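Local coordinates for protein luciferase-like enzymeAMP-CoA-ligase (Zophobas atratus, PDB 4W8O) that probably activates carboxylic acids with ATP and couples them to coenzyme A through an acyl-adenylate, at residues K52-R57 with N83-I88; V58-Q63 with K167-S172; F320-S325 with T405-Y410; E395-D398 with F402-T405. All blocks are in the same frame, centred on the assembly; numbering follows the deposited sequence.

Contact 1. Residues K52-R57 with N83-I88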
loop_
_atom_site.group_PDB
_atom_site.type_symbol
_atom_site.label_atom_id
_atom_site.label_comp_id
_atom_site.label_asym_id
_atom_site.label_seq_id
_atom_site.Cartn_x
_atom_site.Cartn_y
_atom_site.Cartn_z
ATOM N N LYS A 52 -18.856 6.380 3.175
ATOM C CA LYS A 52 -18.867 7.358 4.266
ATOM C C LYS A 52 -19.921 7.014 5.316
ATOM O O LYS A 52 -19.660 7.107 6.519
ATOM C CB LYS A 52 -19.118 8.770 3.735
ATOM C CG LYS A 52 -18.910 9.873 4.765
ATOM C CD LYS A 52 -18.914 11.244 4.106
ATOM C CE LYS A 52 -19.068 12.351 5.133
ATOM N NZ LYS A 52 -20.432 12.411 5.724
ATOM N N THR A 53 -21.101 6.611 4.852
ATOM C CA THR A 53 -22.208 6.281 5.746
ATOM C C THR A 53 -21.880 5.064 6.611
ATOM O O THR A 53 -22.064 5.096 7.832
ATOM C CB THR A 53 -23.501 6.023 4.948
ATOM O OG1 THR A 53 -23.843 7.206 4.225
ATOM C CG2 THR A 53 -24.660 5.646 5.861
ATOM N N ARG A 54 -21.390 4.001 5.983
ATOM C CA ARG A 54 -21.132 2.760 6.705
ATOM C C ARG A 54 -19.951 2.913 7.663
ATOM O O ARG A 54 -20.030 2.471 8.805
ATOM C CB ARG A 54 -20.916 1.597 5.740
ATOM C CG ARG A 54 -22.140 1.286 4.881
ATOM C CD ARG A 54 -22.150 -0.164 4.409
ATOM N NE ARG A 54 -21.009 -0.474 3.545
ATOM C CZ ARG A 54 -20.381 -1.652 3.481
ATOM N NH1 ARG A 54 -20.745 -2.673 4.250
ATOM N NH2 ARG A 54 -19.355 -1.809 2.647
ATOM N N SER A 55 -18.883 3.567 7.211
ATOM C CA SER A 55 -17.711 3.783 8.050
ATOM C C SER A 55 -18.020 4.707 9.235
ATOM O O SER A 55 -17.493 4.505 10.323
ATOM C CB SER A 55 -16.541 4.342 7.227
ATOM O OG SER A 55 -16.871 5.583 6.628
ATOM N N THR A 56 -18.859 5.720 9.021
ATOM C CA THR A 56 -19.267 6.620 10.108
ATOM C C THR A 56 -19.999 5.822 11.194
ATOM O O THR A 56 -19.723 5.982 12.384
ATOM C CB THR A 56 -20.134 7.780 9.585
ATOM O OG1 THR A 56 -19.364 8.583 8.676
ATOM C CG2 THR A 56 -20.641 8.658 10.730
ATOM N N ARG A 57 -20.888 4.927 10.772
ATOM C CA ARG A 57 -21.640 4.090 11.704
ATOM C C ARG A 57 -20.744 3.125 12.463
ATOM O O ARG A 57 -20.896 2.964 13.674
ATOM C CB ARG A 57 -22.739 3.323 10.971
ATOM C CG ARG A 57 -23.895 4.201 10.544
ATOM C CD ARG A 57 -24.839 3.446 9.637
ATOM N NE ARG A 57 -25.897 4.299 9.120
ATOM C CZ ARG A 57 -26.823 3.892 8.259
ATOM N NH1 ARG A 57 -26.822 2.646 7.803
ATOM N NH2 ARG A 57 -27.755 4.741 7.846
ATOM N N ASN A 83 -13.929 -5.122 3.912
ATOM C CA ASN A 83 -12.707 -5.242 4.706
ATOM C C ASN A 83 -12.047 -3.906 5.062
ATOM O O ASN A 83 -11.439 -3.791 6.126
ATOM C CB ASN A 83 -11.692 -6.198 4.065
ATOM C CG ASN A 83 -10.945 -5.575 2.914
ATOM O OD1 ASN A 83 -11.541 -5.200 1.913
ATOM N ND2 ASN A 83 -9.624 -5.491 3.035
ATOM N N SER A 84 -12.180 -2.905 4.196
ATOM C CA SER A 84 -11.616 -1.585 4.485
ATOM C C SER A 84 -12.542 -0.670 5.318
ATOM O O SER A 84 -12.092 0.344 5.851
ATOM C CB SER A 84 -11.182 -0.882 3.187
ATOM O OG SER A 84 -12.301 -0.499 2.413
ATOM N N ILE A 85 -13.820 -1.020 5.452
ATOM C CA ILE A 85 -14.781 -0.130 6.138
ATOM C C ILE A 85 -14.403 0.143 7.600
ATOM O O ILE A 85 -14.371 1.302 8.018
ATOM C CB ILE A 85 -16.238 -0.662 6.056
ATOM C CG1 ILE A 85 -16.687 -0.819 4.597
ATOM C CG2 ILE A 85 -17.196 0.254 6.806
ATOM C CD1 ILE A 85 -16.528 0.424 3.740
ATOM N N PRO A 86 -14.113 -0.920 8.382
ATOM C CA PRO A 86 -13.718 -0.696 9.772
ATOM C C PRO A 86 -12.300 -0.124 9.944
ATOM O O PRO A 86 -11.991 0.447 10.993
ATOM C CB PRO A 86 -13.852 -2.083 10.417
ATOM C CG PRO A 86 -13.810 -3.060 9.296
ATOM C CD PRO A 86 -14.195 -2.353 8.036
ATOM N N LEU A 87 -11.456 -0.278 8.928
ATOM C CA LEU A 87 -10.149 0.375 8.899
ATOM C C LEU A 87 -10.312 1.890 8.765
ATOM O O LEU A 87 -9.701 2.667 9.518
ATOM C CB LEU A 87 -9.306 -0.188 7.747
ATOM C CG LEU A 87 -7.868 0.323 7.672
ATOM C CD1 LEU A 87 -6.925 -0.796 7.247
ATOM C CD2 LEU A 87 -7.725 1.507 6.734
ATOM N N ILE A 88 -11.144 2.295 7.805
ATOM C CA ILE A 88 -11.487 3.705 7.586
ATOM C C ILE A 88 -12.114 4.283 8.845
ATOM O O ILE A 88 -11.761 5.380 9.277
ATOM C CB ILE A 88 -12.479 3.851 6.404
ATOM C CG1 ILE A 88 -11.785 3.526 5.076
ATOM C CG2 ILE A 88 -13.077 5.250 6.348
ATOM C CD1 ILE A 88 -12.738 3.102 3.979
#
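Ile85 carries most of this contact, meeting Arg54 with one part of its branched side chain and the backbone of Ser55 with another. The two residues nearest in backbone are Ser55 and Ile85, whose CA atoms lie 5.2 Å apart, so helix 48-64 and helix 85-92 come close where the first presents a serine. Helix 85-92 links the adjacent parallel strands 72-76 and 96-99 in a beta-alpha-beta crossover, and helix 48-64 packs on it.

Van der Waals touches come from two methyl groups. The Ile85 CG2 methyl stands anti to the backbone N (chi1 of the CG1 branch -59°) and rests against the Ser55 backbone, 3.7 Å from Ser55 N. One turn further on, the CG2 methyl of Ile88 reaches Ser55 CB at 3.7 Å.

A second kind of contact sets charge over hydrocarbon. The Arg54 chain, bent at chi3, crosses Ile85 at about a right angle and lays one guanidinium face over Ile85 CG1, with NH2 3.4 Å from that carbon. Its two terminal nitrogens are each tethered: NH1 by a salt bridge to Asp82, NH2 by one to Glu46.

No hydrogen bond joins the two segments, and the polar groups look elsewhere. Ser55 OG bonds to Val51 O of its own helix and to the OH of Tyr92, the last residue of helix 85-92.

Union of the helices here therefore rests on close-fitting methyl groups and a small serine, while the buried hydroxyl and the guanidinium are satisfied by partners around the interface rather than across it.

Contact 2. Residues V58-Q63 with K167-S172; sequences VALNLQ and KAFKPS
Ala59 offers a single methyl to Phe169, which belongs to the loop between helix 156-159 and strand 179-184 that lies against helix 48-64. The CB of Ala59 points at the loop and lies 3.8 Å from Phe169 CZ, the far end of the ring. Its neighbour in the sequence, Leu60, meets the ring nearer its root: the CD2 methyl of Leu60 comes within 3.6 Å of Phe169 CD1, and Leu60 CG stands a little further off at 4.1 Å from the same carbon. Both helix groups approach the ring obliquely. The Leu60 and Phe169 side chains run antiparallel alongside each other, and the first torsion of Phe169, with CG anti to N (chi1 177°), carries the ring toward the helix from an otherwise irregular stretch of chain.

Next along the helix, Asn61 serves another part of the structure, where its ND2 bonds to Met159 O and Leu161 O.

With no hydrogen bond between the segments, the loop is pinned to the helix by one buried aromatic ring laid against an alanine and a leucine, so its hold here depends on shape and exclusion of water rather than on directed bonds.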
loop_
_atom_site.group_PDB
_atom_site.type_symbol
_atom_site.label_atom_id
_atom_site.label_comp_id
_atom_site.label_asym_id
_atom_site.label_seq_id
_atom_site.Cartn_x
_atom_site.Cartn_y
_atom_site.Cartn_z
ATOM N N VAL A 58 -19.798 2.501 11.761
ATOM C CA VAL A 58 -18.818 1.644 12.419
ATOM C C VAL A 58 -18.004 2.435 13.444
ATOM O O VAL A 58 -17.783 1.952 14.554
ATOM C CB VAL A 58 -17.890 0.945 11.404
ATOM C CG1 VAL A 58 -16.770 0.201 12.112
ATOM C CG2 VAL A 58 -18.680 -0.031 10.542
ATOM N N ALA A 59 -17.571 3.642 13.073
ATOM C CA ALA A 59 -16.780 4.501 13.965
ATOM C C ALA A 59 -17.524 4.855 15.249
ATOM O O ALA A 59 -16.960 4.776 16.347
ATOM C CB ALA A 59 -16.363 5.779 13.247
ATOM N N LEU A 60 -18.784 5.257 15.106
ATOM C CA LEU A 60 -19.606 5.614 16.268
ATOM C C LEU A 60 -19.763 4.419 17.207
ATOM O O LEU A 60 -19.754 4.582 18.416
ATOM C CB LEU A 60 -20.980 6.147 15.841
ATOM C CG LEU A 60 -20.963 7.551 15.236
ATOM C CD1 LEU A 60 -22.270 7.824 14.507
ATOM C CD2 LEU A 60 -20.718 8.610 16.306
ATOM N N ASN A 61 -19.883 3.220 16.651
ATOM C CA ASN A 61 -19.960 2.024 17.479
ATOM C C ASN A 61 -18.610 1.676 18.111
ATOM O O ASN A 61 -18.554 1.293 19.277
ATOM C CB ASN A 61 -20.528 0.851 16.677
ATOM C CG ASN A 61 -22.020 0.983 16.446
ATOM O OD1 ASN A 61 -22.762 1.366 17.355
ATOM N ND2 ASN A 61 -22.470 0.674 15.234
ATOM N N LEU A 62 -17.527 1.823 17.356
ATOM C CA LEU A 62 -16.180 1.630 17.917
ATOM C C LEU A 62 -15.924 2.572 19.105
ATOM O O LEU A 62 -15.286 2.192 20.087
ATOM C CB LEU A 62 -15.105 1.830 16.842
ATOM C CG LEU A 62 -14.896 0.688 15.841
ATOM C CD1 LEU A 62 -13.947 1.130 14.739
ATOM C CD2 LEU A 62 -14.373 -0.569 16.518
ATOM N N GLN A 63 -16.444 3.787 18.998
ATOM C CA GLN A 63 -16.318 4.805 20.029
ATOM C C GLN A 63 -17.030 4.372 21.314
ATOM O O GLN A 63 -16.506 4.534 22.418
ATOM C CB GLN A 63 -16.906 6.116 19.491
ATOM C CG GLN A 63 -16.535 7.379 20.240
ATOM C CD GLN A 63 -16.950 8.622 19.459
ATOM O OE1 GLN A 63 -18.128 8.810 19.150
ATOM N NE2 GLN A 63 -15.985 9.461 19.123
ATOM N N LYS A 167 -25.006 12.512 11.624
ATOM C CA LYS A 167 -24.907 13.773 10.911
ATOM C C LYS A 167 -23.804 14.654 11.482
ATOM O O LYS A 167 -23.078 15.307 10.732
ATOM C CB LYS A 167 -26.247 14.505 10.980
ATOM C CG LYS A 167 -26.434 15.535 9.890
ATOM C CD LYS A 167 -27.824 16.143 9.960
ATOM C CE LYS A 167 -28.142 16.911 8.696
ATOM N NZ LYS A 167 -29.557 17.364 8.686
ATOM N N ALA A 168 -23.675 14.658 12.805
ATOM C CA ALA A 168 -22.713 15.517 13.486
ATOM C C ALA A 168 -21.312 14.917 13.564
ATOM O O ALA A 168 -20.350 15.640 13.826
ATOM C CB ALA A 168 -23.211 15.848 14.885
ATOM N N PHE A 169 -21.181 13.609 13.355
ATOM C CA PHE A 169 -19.885 12.961 13.544
ATOM C C PHE A 169 -18.803 13.598 12.686
ATOM O O PHE A 169 -19.002 13.863 11.498
ATOM C CB PHE A 169 -19.947 11.468 13.253
ATOM C CG PHE A 169 -18.611 10.784 13.360
ATOM C CD1 PHE A 169 -18.100 10.423 14.599
ATOM C CD2 PHE A 169 -17.857 10.518 12.224
ATOM C CE1 PHE A 169 -16.872 9.805 14.704
ATOM C CE2 PHE A 169 -16.622 9.895 12.323
ATOM C CZ PHE A 169 -16.130 9.540 13.562
ATOM N N LYS A 170 -17.664 13.857 13.317
ATOM C CA LYS A 170 -16.468 14.291 12.618
ATOM C C LYS A 170 -15.295 13.451 13.126
ATOM O O LYS A 170 -15.271 13.052 14.296
ATOM C CB LYS A 170 -16.193 15.780 12.868
ATOM C CG LYS A 170 -17.221 16.738 12.262
ATOM C CD LYS A 170 -17.196 16.711 10.737
ATOM C CE LYS A 170 -18.001 17.847 10.118
ATOM N NZ LYS A 170 -17.911 17.801 8.627
ATOM N N PRO A 171 -14.323 13.162 12.247
ATOM C CA PRO A 171 -13.124 12.471 12.726
ATOM C C PRO A 171 -12.469 13.208 13.893
ATOM O O PRO A 171 -12.470 14.438 13.929
ATOM C CB PRO A 171 -12.206 12.472 11.505
ATOM C CG PRO A 171 -13.126 12.553 10.340
ATOM C CD PRO A 171 -14.297 13.378 10.790
ATOM N N SER A 172 -11.920 12.452 14.835
ATOM C CA SER A 172 -11.280 13.020 16.014
ATOM C C SER A 172 -10.064 13.840 15.633
ATOM O O SER A 172 -9.310 13.464 14.739
ATOM C CB SER A 172 -10.836 11.906 16.960
ATOM O OG SER A 172 -11.921 11.063 17.297
#

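Contact 3. Residues F320-S325 with T405-Y410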
loop_
_atom_site.group_PDB
_atom_site.type_symbol
_atom_site.label_atom_id
_atom_site.label_comp_id
_atom_site.label_asym_id
_atom_site.label_seq_id
_atom_site.Cartn_x
_atom_site.Cartn_y
_atom_site.Cartn_z
ATOM N N PHE A 320 7.715 -0.054 -14.333
ATOM C CA PHE A 320 8.383 -0.876 -13.343
ATOM C C PHE A 320 8.976 0.043 -12.291
ATOM O O PHE A 320 9.860 0.834 -12.602
ATOM C CB PHE A 320 9.488 -1.705 -14.011
ATOM C CG PHE A 320 10.149 -2.702 -13.095
ATOM C CD1 PHE A 320 11.127 -2.303 -12.192
ATOM C CD2 PHE A 320 9.810 -4.043 -13.148
ATOM C CE1 PHE A 320 11.735 -3.222 -11.352
ATOM C CE2 PHE A 320 10.422 -4.962 -12.322
ATOM C CZ PHE A 320 11.387 -4.554 -11.425
ATOM N N GLY A 321 8.491 -0.067 -11.054
ATOM C CA GLY A 321 8.947 0.775 -9.950
ATOM C C GLY A 321 9.676 0.030 -8.845
ATOM O O GLY A 321 9.806 -1.207 -8.875
ATOM N N TYR A 322 10.145 0.803 -7.866
ATOM C CA TYR A 322 10.906 0.298 -6.729
ATOM C C TYR A 322 10.465 1.020 -5.460
ATOM O O TYR A 322 10.407 2.248 -5.422
ATOM C CB TYR A 322 12.384 0.549 -6.982
ATOM C CG TYR A 322 13.313 0.363 -5.804
ATOM C CD1 TYR A 322 13.386 -0.849 -5.125
ATOM C CD2 TYR A 322 14.176 1.385 -5.415
ATOM C CE1 TYR A 322 14.262 -1.027 -4.065
ATOM C CE2 TYR A 322 15.051 1.218 -4.355
ATOM C CZ TYR A 322 15.091 0.012 -3.686
ATOM O OH TYR A 322 15.972 -0.144 -2.646
ATOM N N GLY A 323 10.150 0.261 -4.424
ATOM C CA GLY A 323 9.750 0.857 -3.158
ATOM C C GLY A 323 9.749 -0.141 -2.033
ATOM O O GLY A 323 10.035 -1.310 -2.225
ATOM N N MET A 324 9.426 0.336 -0.844
ATOM C CA MET A 324 9.358 -0.520 0.307
ATOM C C MET A 324 8.384 0.027 1.329
ATOM O O MET A 324 7.946 1.167 1.226
ATOM C CB MET A 324 10.748 -0.700 0.921
ATOM C CG MET A 324 11.540 0.571 1.134
ATOM S SD MET A 324 13.321 0.261 1.041
ATOM C CE MET A 324 13.667 -0.417 2.663
ATOM N N SER A 325 8.063 -0.803 2.319
ATOM C CA SER A 325 7.076 -0.449 3.331
ATOM C C SER A 325 7.520 0.732 4.150
ATOM O O SER A 325 6.693 1.520 4.604
ATOM C CB SER A 325 6.818 -1.638 4.250
ATOM O OG SER A 325 6.411 -2.740 3.470
ATOM N N THR A 405 18.348 1.153 2.637
ATOM C CA THR A 405 17.364 0.276 1.996
ATOM C C THR A 405 17.713 -1.199 2.129
ATOM O O THR A 405 16.860 -2.061 1.903
ATOM C CB THR A 405 17.218 0.548 0.490
ATOM O OG1 THR A 405 18.466 0.282 -0.164
ATOM C CG2 THR A 405 16.759 1.977 0.232
ATOM N N GLY A 406 18.966 -1.491 2.462
ATOM C CA GLY A 406 19.448 -2.866 2.476
ATOM C C GLY A 406 19.684 -3.435 1.090
ATOM O O GLY A 406 19.940 -4.634 0.952
ATOM N N ASP A 407 19.614 -2.587 0.064
ATOM C CA ASP A 407 19.817 -3.019 -1.313
ATOM C C ASP A 407 21.128 -2.456 -1.844
ATOM O O ASP A 407 21.542 -1.362 -1.460
ATOM C CB ASP A 407 18.673 -2.542 -2.212
ATOM C CG ASP A 407 17.334 -3.138 -1.832
ATOM O OD1 ASP A 407 17.250 -4.379 -1.703
ATOM O OD2 ASP A 407 16.363 -2.363 -1.670
ATOM N N ILE A 408 21.763 -3.221 -2.724
ATOM C CA ILE A 408 22.960 -2.811 -3.439
ATOM C C ILE A 408 22.537 -2.465 -4.857
ATOM O O ILE A 408 21.790 -3.228 -5.488
ATOM C CB ILE A 408 24.006 -3.944 -3.472
ATOM C CG1 ILE A 408 24.507 -4.257 -2.059
ATOM C CG2 ILE A 408 25.172 -3.601 -4.383
ATOM C CD1 ILE A 408 25.044 -3.066 -1.291
ATOM N N GLY A 409 23.003 -1.310 -5.344
ATOM C CA GLY A 409 22.745 -0.873 -6.720
ATOM C C GLY A 409 23.629 0.285 -7.191
ATOM O O GLY A 409 24.670 0.568 -6.597
ATOM N N TYR A 410 23.205 0.942 -8.269
ATOM C CA TYR A 410 23.928 2.070 -8.853
ATOM C C TYR A 410 22.947 2.854 -9.730
ATOM O O TYR A 410 21.846 2.363 -10.011
ATOM C CB TYR A 410 25.102 1.570 -9.714
ATOM C CG TYR A 410 24.661 0.789 -10.927
ATOM C CD1 TYR A 410 24.478 -0.591 -10.860
ATOM C CD2 TYR A 410 24.394 1.428 -12.140
ATOM C CE1 TYR A 410 24.058 -1.316 -11.965
ATOM C CE2 TYR A 410 23.974 0.708 -13.253
ATOM C CZ TYR A 410 23.805 -0.664 -13.154
ATOM O OH TYR A 410 23.392 -1.391 -14.245
#
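Tyr322 carries its ring anti to the backbone N (chi1 168°) and Asp407 swings CG to the side of its own N (chi1 -63°), so that hydroxyl and carboxylate advance on each other from opposite directions. The Tyr322 OH donates to Asp407 OD2 in a very short hydrogen bond of 2.5 Å. OD2 lies in the plane of the ring, at its edge, while the carboxylate is turned 61° from that plane. The other oxygen, OD1, forms a salt bridge with Arg422, so the group is held from both of its ends.

Thr405 packs next to this bond, its CB 3.4 Å from Tyr322 OH. Its OG1 accepts from Asp407 N at 3.1 Å, an ST turn that rounds the corner at Gly406; the same oxygen bonds to Leu377 O. Met324, bent at chi3, crosses Thr405 at about a right angle, with SD 3.9 Å from CG2 and CE 3.7 Å from Thr405 O.

Strand 317-324 of the mixed nine-stranded sheet thus meets strand 403-411 of the antiparallel sheet. Thr405-Gly406-Asp407 match the TGD motif of ANL enzymes, whose aspartate grips the AMP ribose in relatives, and Met324 lines a pocket holding a polyether. Through the tyrosine-aspartate bond, one sheet helps to fix the orientation of a carboxylate belonging to the other.

Contact 4. Residues E395-D398 with F402-T405; sequences ECFD and FLKT
Lys404 bonds twice to the segment 395-398, once with its backbone and once with its ammonium group. Its NZ donates to Glu395 O at 2.8 Å, tilted 26° from the carbonyl plane, and its N gives an almost straight bond to Cys396 O at 2.9 Å. A third bond runs the other way, from Asp398 N to Phe402 O at 2.9 Å. The fourth uses a side chain: Phe402 N meets Asp398 OD1 at 3.1 Å from above the carboxylate plane, with CG set between the backbone N and carbonyl carbon of Asp398 (chi1 73°). OD1 also accepts from Asp400 N, and OD2 forms salt bridges with Lys359 and Arg378, so the carboxylate ties the turn to strands 357-362 and 367-380.

The two backbone bonds flank Phe397 and Leu403, a non-hydrogen-bonded pair in antiparallel register and the only bridge here: a tight reversal of the chain as it enters strand 403-411. Between the same two segments Phe397 CA makes a CA-H...O contact with Phe402 O at 3.2 Å.

Packing lies outside these bonds. The extended Lys404 chain passes along the reversal, its CE 3.9 Å from Asp398 CB. On another flank, the Phe397 ring approaches Leu403, with Phe397 CE1 4.1 Å from Leu403 CD1, near Met384. The Asp398 carboxylate runs beside Phe402, OD2 against its CB, and the Phe402 ring takes a cation-pi contact from Lys359.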
loop_
_atom_site.group_PDB
_atom_site.type_symbol
_atom_site.label_atom_id
_atom_site.label_comp_id
_atom_site.label_asym_id
_atom_site.label_seq_id
_atom_site.Cartn_x
_atom_site.Cartn_y
_atom_site.Cartn_z
ATOM N N GLU A 395 19.466 1.939 13.881
ATOM C CA GLU A 395 20.463 1.527 12.891
ATOM C C GLU A 395 19.926 1.430 11.472
ATOM O O GLU A 395 20.713 1.249 10.534
ATOM C CB GLU A 395 21.125 0.210 13.294
ATOM C CG GLU A 395 22.115 0.370 14.436
ATOM C CD GLU A 395 23.154 -0.739 14.505
ATOM O OE1 GLU A 395 23.394 -1.438 13.492
ATOM O OE2 GLU A 395 23.746 -0.902 15.589
ATOM N N CYS A 396 18.606 1.554 11.311
ATOM C CA CYS A 396 17.994 1.697 9.989
ATOM C C CYS A 396 18.351 3.026 9.288
ATOM O O CYS A 396 18.144 3.156 8.082
ATOM C CB CYS A 396 16.471 1.621 10.092
ATOM S SG CYS A 396 15.828 0.121 10.862
ATOM N N PHE A 397 18.845 4.010 10.039
ATOM C CA PHE A 397 19.144 5.328 9.478
ATOM C C PHE A 397 20.616 5.674 9.673
ATOM O O PHE A 397 21.189 5.384 10.727
ATOM C CB PHE A 397 18.268 6.401 10.135
ATOM C CG PHE A 397 16.799 6.073 10.118
ATOM C CD1 PHE A 397 16.007 6.424 9.037
ATOM C CD2 PHE A 397 16.216 5.411 11.181
ATOM C CE1 PHE A 397 14.656 6.123 9.021
ATOM C CE2 PHE A 397 14.863 5.102 11.170
ATOM C CZ PHE A 397 14.079 5.461 10.088
ATOM N N ASP A 398 21.219 6.300 8.661
ATOM C CA ASP A 398 22.645 6.629 8.714
ATOM C C ASP A 398 22.850 8.000 9.363
ATOM O O ASP A 398 21.889 8.621 9.826
ATOM C CB ASP A 398 23.293 6.522 7.320
ATOM C CG ASP A 398 22.905 7.659 6.373
ATOM O OD1 ASP A 398 22.417 8.728 6.819
ATOM O OD2 ASP A 398 23.106 7.474 5.155
ATOM N N PHE A 402 19.372 9.275 6.511
ATOM C CA PHE A 402 18.891 8.556 5.327
ATOM C C PHE A 402 18.554 7.133 5.723
ATOM O O PHE A 402 19.295 6.518 6.480
ATOM C CB PHE A 402 19.953 8.494 4.233
ATOM C CG PHE A 402 20.068 9.745 3.398
ATOM C CD1 PHE A 402 20.492 10.943 3.961
ATOM C CD2 PHE A 402 19.793 9.706 2.036
ATOM C CE1 PHE A 402 20.621 12.090 3.183
ATOM C CE2 PHE A 402 19.915 10.847 1.255
ATOM C CZ PHE A 402 20.327 12.042 1.827
ATOM N N LEU A 403 17.444 6.614 5.200
ATOM C CA LEU A 403 17.066 5.211 5.393
ATOM C C LEU A 403 17.999 4.316 4.582
ATOM O O LEU A 403 18.191 4.531 3.387
ATOM C CB LEU A 403 15.614 4.969 4.955
ATOM C CG LEU A 403 15.086 3.522 4.962
ATOM C CD1 LEU A 403 14.862 3.014 6.385
ATOM C CD2 LEU A 403 13.800 3.409 4.151
ATOM N N LYS A 404 18.566 3.311 5.235
ATOM C CA LYS A 404 19.364 2.295 4.547
ATOM C C LYS A 404 18.393 1.279 3.962
ATOM O O LYS A 404 17.667 0.636 4.708
ATOM C CB LYS A 404 20.315 1.617 5.532
ATOM C CG LYS A 404 21.250 2.578 6.256
ATOM C CD LYS A 404 22.012 1.847 7.345
ATOM C CE LYS A 404 22.791 2.800 8.225
ATOM N NZ LYS A 404 23.180 2.136 9.504
ATOM N N THR A 405 18.348 1.153 2.637
ATOM C CA THR A 405 17.364 0.276 1.996
ATOM C C THR A 405 17.713 -1.199 2.129
ATOM O O THR A 405 16.860 -2.061 1.903
ATOM C CB THR A 405 17.218 0.548 0.490
ATOM O OG1 THR A 405 18.466 0.282 -0.164
ATOM C CG2 THR A 405 16.759 1.977 0.232
#

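Contacts 1 and 2 are buried and share helix 48-64, touching where Thr56 meets Phe169 and Val58 meets Ile85 and Pro86; both are held by van der Waals packing, joined in contact 1 by a guanidinium lying over an isoleucine. Contacts 3 and 4 are only partly buried, share Thr405 on strand 403-411, and touch through Met324 and Leu403. Their chemistry is polar: a side-chain bond between two sheets in the one, backbone and side-chain bonds within a reversal in the other. The centres of contacts 1 and 3 are about 33 Å apart, on opposite sides of the chain's centre. The helical side thus relies on fit, whereas the strand 403-411 side relies on directed bonds.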